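Local coordinates for extracellular haem-binding protein (Streptomyces reticuli, PDB 3FPW) that binds and degrades haem outside the cell and interacts with its cognate two-component sensor kinase, for which its oligomeric assembly is essential, at residues 85-89 against 171-175; 88-92 against 112-117. All coordinates share one frame; numbering follows the deposited sequence. Where two conformers were deposited one is given.

In the fold
Both contacts start from the beginning of strand 89-94, share Val88 and Ser89, and have centres 10 Å apart. Along the chain the order is 85-89, 88-92, 112-117, 171-175. Contact 1 lies at the end of the antiparallel sheet, where the loop into strand 89-94 meets the loop leaving strand 163-171; contact 2 lays helix 112-126 along one sheet face, the other being covered by helix 67-83. They meet where Ala171 CB packs 3.3 Å from Ser112 O. Gly172 N and Lys119 hold one phosphate, probably from the crystallisation liquor, which lies beside both contacts. The ends of the two inner strands and the helix covering them are thus joined in one HbpS-like domain, of the GAF clan.

Contact 1: residues 85-89 against 171-175; sequences GRHVS and AGAPS. With PO4 (phosphate ion), chain D.
Ser89 and Ala171 form an antiparallel hydrogen-bonded pair: Ser89 N gives its proton to Ala171 O at 2.9 Å, and Ala171 N returns a bond to Ser89 O at 3.0 Å. Just beyond, Gly172 N turns to a phosphate and donates to its O1 at 2.7 Å in a nearly straight bond (166°). His87 O and Gly172 O come close as two acceptors and cannot pair; instead a water takes the proton of His87 N and donates to Gly172 O, carrying the contact past the last pair of the sheet. Gly172 has a positive phi (121°); a beta carbon there would jam against the carbonyl O of Ala171 and run into His87 O across the contact, so both the turn and the close approach call for glycine.

Ala171 O also receives a CA-H contact from Val88 CA at 3.2 Å. With CG1 anti to its own carbonyl carbon (chi1 -59°), Val88 reaches over the backbone toward Ala173 N and the Ala173 methyl. Farther out the Arg86 chain bends at chi2 and crosses Pro174 at about a right angle, setting one guanidinium face over Pro174 CD, 3.6 Å from Arg86 NE; Arg86 CG rests on Ala173 CB. Arg86 NH1 is hydrogen-bonded to Tyr182 of helix 176-187, and a bound iron(III) ion lies about 3 Å from the nearest atom of this side chain. Two direct bonds and one water thus fix the diverging backbones, while the arginine combines apolar packing on proline with a polar end held by a tyrosine.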
# COMPACT_ATOMS: atom_id res chain seq x y z
N GLY A 85 -1.88 -20.79 29.34
CA GLY A 85 -3.02 -19.89 29.31
C GLY A 85 -2.75 -18.61 28.54
O GLY A 85 -3.38 -17.58 28.83
N ARG A 86 -1.81 -18.66 27.60
CA ARG A 86 -1.50 -17.51 26.75
C ARG A 86 -2.19 -17.63 25.40
O ARG A 86 -2.53 -18.74 24.96
CB ARG A 86 0.02 -17.32 26.57
CG ARG A 86 0.68 -16.27 27.47
CD ARG A 86 0.41 -16.60 28.92
NE ARG A 86 0.91 -15.63 29.90
CZ ARG A 86 2.03 -15.79 30.59
NH1 ARG A 86 2.81 -16.84 30.35
NH2 ARG A 86 2.38 -14.89 31.52
N HIS A 87 -2.39 -16.49 24.75
CA HIS A 87 -3.13 -16.43 23.49
C HIS A 87 -2.25 -15.76 22.46
O HIS A 87 -2.02 -14.57 22.55
CB HIS A 87 -4.38 -15.59 23.72
CG HIS A 87 -5.18 -16.06 24.89
ND1 HIS A 87 -6.02 -17.14 24.81
CD2 HIS A 87 -5.21 -15.64 26.17
CE1 HIS A 87 -6.57 -17.36 26.00
NE2 HIS A 87 -6.09 -16.46 26.84
N VAL A 88 -1.73 -16.53 21.50
CA VAL A 88 -0.68 -16.01 20.63
C VAL A 88 -1.00 -16.30 19.18
O VAL A 88 -1.83 -17.17 18.89
CB VAL A 88 0.71 -16.62 20.95
CG1 VAL A 88 1.10 -16.32 22.42
CG2 VAL A 88 0.77 -18.15 20.62
N SER A 89 -0.37 -15.56 18.29
CA SER A 89 -0.30 -15.95 16.90
C SER A 89 1.11 -16.43 16.63
O SER A 89 2.08 -15.98 17.27
CB SER A 89 -0.61 -14.76 15.95
OG SER A 89 -1.94 -14.30 16.09
N ALA A 171 3.71 -13.89 18.76
CA ALA A 171 3.34 -12.61 19.35
C ALA A 171 2.03 -12.74 20.09
O ALA A 171 1.24 -13.63 19.78
CB ALA A 171 3.24 -11.53 18.23
N GLY A 172 1.80 -11.91 21.11
CA GLY A 172 0.52 -11.97 21.83
C GLY A 172 0.65 -12.26 23.31
O GLY A 172 -0.30 -12.06 24.06
N ALA A 173 1.82 -12.74 23.74
CA ALA A 173 2.06 -12.96 25.17
C ALA A 173 2.36 -11.62 25.85
O ALA A 173 2.60 -10.60 25.18
CB ALA A 173 3.21 -13.93 25.41
N PRO A 174 2.36 -11.61 27.18
CA PRO A 174 2.52 -10.36 27.89
C PRO A 174 3.91 -9.73 27.76
O PRO A 174 4.09 -8.56 28.10
CB PRO A 174 2.27 -10.74 29.35
CG PRO A 174 1.58 -12.00 29.34
CD PRO A 174 1.92 -12.71 28.07
N SER A 175 4.87 -10.49 27.26
CA SER A 175 6.21 -9.95 27.03
C SER A 175 6.83 -10.64 25.83
O SER A 175 6.46 -11.77 25.48
CB SER A 175 7.11 -10.12 28.27
OG SER A 175 7.51 -11.48 28.43
P PO4 D . 3.70 -8.64 20.77
O1 PO4 D . 3.58 -9.97 21.50
O2 PO4 D . 3.75 -7.56 21.82
O3 PO4 D . 5.02 -8.67 20.07
O4 PO4 D . 2.59 -8.31 19.74
O HOH W 1 -1.30 -13.96 25.92

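Contact 2: residues 88-92 against 112-117; sequences VSVAV and SYESAE. With PO4 (phosphate ion), chain D.
Ser89 and Ser112 supply the one side-chain hydrogen bond between 88-92 and 112-117: Ser89 OG donates to Ser112 OG at 2.8 Å. The Ser112 hydroxyl stands between its backbone N and carbonyl carbon (chi1 67°), turned to the strand, and bonds onward to Gly109 O, making a short polar chain at the start of the helix. Ser89 OG also lies at the edge of the Tyr113 ring, near its plane. With an alanine here, Ser112 OG would probably lose its donor, leaving a gap beside the ring and a hydroxyl held more loosely at the helix start.

Methyl packing follows along strand 89-92: Ala116 CB sits against the Ser89 carbonyl, 3.6 Å from Ser89 O, and meets the Ala91 methyl at 4.2 Å. Ala91 CB also presses on the next residue, 3.6 Å from Glu117 CA and 3.9 Å from Glu117 CG. The Glu117 chain runs on extended to its carboxylate, where OE2 is hydrogen-bonded to Thr99 OG1 of the same chain.

Tyr113 packs on Thr99 of a second subunit, and its OH is hydrogen-bonded to Thr102 of its own chain. With serine and alanine at the interface, the axes of strand 89-92 and helix 112-117 come within 6.8 Å at a crossing angle of -31°: a buried, mostly methyl-lined seam in which the serine hydroxyls are satisfied by each other and by a backbone carbonyl.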
# COMPACT_ATOMS: atom_id res chain seq x y z
N VAL A 88 -1.73 -16.53 21.50
CA VAL A 88 -0.68 -16.01 20.63
C VAL A 88 -1.00 -16.30 19.18
O VAL A 88 -1.83 -17.17 18.89
CB VAL A 88 0.71 -16.62 20.95
CG1 VAL A 88 1.10 -16.32 22.42
CG2 VAL A 88 0.77 -18.15 20.62
N SER A 89 -0.37 -15.56 18.29
CA SER A 89 -0.30 -15.95 16.90
C SER A 89 1.11 -16.43 16.63
O SER A 89 2.08 -15.98 17.27
CB SER A 89 -0.61 -14.76 15.95
OG SER A 89 -1.94 -14.30 16.09
N VAL A 90 1.25 -17.32 15.65
CA VAL A 90 2.54 -17.93 15.34
C VAL A 90 2.72 -17.91 13.83
O VAL A 90 1.78 -18.18 13.07
CB VAL A 90 2.64 -19.39 15.88
CG1 VAL A 90 4.01 -19.99 15.57
CG2 VAL A 90 2.40 -19.41 17.38
N ALA A 91 3.92 -17.58 13.39
CA ALA A 91 4.22 -17.63 11.95
C ALA A 91 5.50 -18.38 11.73
O ALA A 91 6.46 -18.22 12.51
CB ALA A 91 4.35 -16.24 11.37
N VAL A 92 5.57 -19.13 10.62
CA VAL A 92 6.86 -19.67 10.19
C VAL A 92 7.16 -19.07 8.82
O VAL A 92 6.34 -19.16 7.91
CB VAL A 92 6.85 -21.22 10.12
CG1 VAL A 92 8.18 -21.77 9.62
CG2 VAL A 92 6.45 -21.83 11.48
N SER A 112 -1.20 -9.23 16.94
CA SER A 112 -0.24 -10.33 17.06
C SER A 112 0.08 -11.05 15.75
O SER A 112 1.16 -11.59 15.61
CB SER A 112 -0.69 -11.34 18.13
OG SER A 112 -1.86 -12.00 17.69
N TYR A 113 -0.84 -11.01 14.78
CA TYR A 113 -0.69 -11.82 13.59
C TYR A 113 0.46 -11.30 12.73
O TYR A 113 1.42 -12.04 12.43
CB TYR A 113 -2.00 -11.79 12.81
CG TYR A 113 -2.04 -12.72 11.65
CD1 TYR A 113 -1.77 -12.25 10.38
CD2 TYR A 113 -2.39 -14.08 11.80
CE1 TYR A 113 -1.81 -13.09 9.30
CE2 TYR A 113 -2.45 -14.91 10.70
CZ TYR A 113 -2.14 -14.40 9.45
OH TYR A 113 -2.20 -15.17 8.32
N GLU A 114 0.41 -10.00 12.40
CA GLU A 114 1.50 -9.38 11.64
C GLU A 114 2.79 -9.30 12.45
O GLU A 114 3.88 -9.43 11.90
CB GLU A 114 1.08 -8.02 11.08
CG GLU A 114 -0.02 -8.16 10.01
CD GLU A 114 -0.26 -6.87 9.24
OE1 GLU A 114 0.69 -6.07 9.10
OE2 GLU A 114 -1.39 -6.68 8.72
N SER A 115 2.66 -9.08 13.75
CA SER A 115 3.82 -9.03 14.62
C SER A 115 4.59 -10.35 14.54
O SER A 115 5.80 -10.34 14.40
CB SER A 115 3.41 -8.74 16.07
OG SER A 115 4.53 -8.68 16.94
N ALA A 116 3.88 -11.47 14.62
CA ALA A 116 4.51 -12.78 14.56
C ALA A 116 5.21 -12.99 13.21
O ALA A 116 6.37 -13.44 13.15
CB ALA A 116 3.50 -13.87 14.79
N GLU A 117 4.52 -12.61 12.13
CA GLU A 117 5.10 -12.73 10.80
C GLU A 117 6.39 -11.94 10.67
O GLU A 117 7.40 -12.45 10.16
CB GLU A 117 4.12 -12.23 9.75
CG GLU A 117 3.18 -13.24 9.20
CD GLU A 117 2.55 -12.73 7.91
OE1 GLU A 117 1.93 -11.65 7.98
OE2 GLU A 117 2.70 -13.38 6.84
P PO4 D . 3.70 -8.64 20.77
O1 PO4 D . 3.58 -9.97 21.50
O2 PO4 D . 3.75 -7.56 21.82
O3 PO4 D . 5.02 -8.67 20.07
O4 PO4 D . 2.59 -8.31 19.74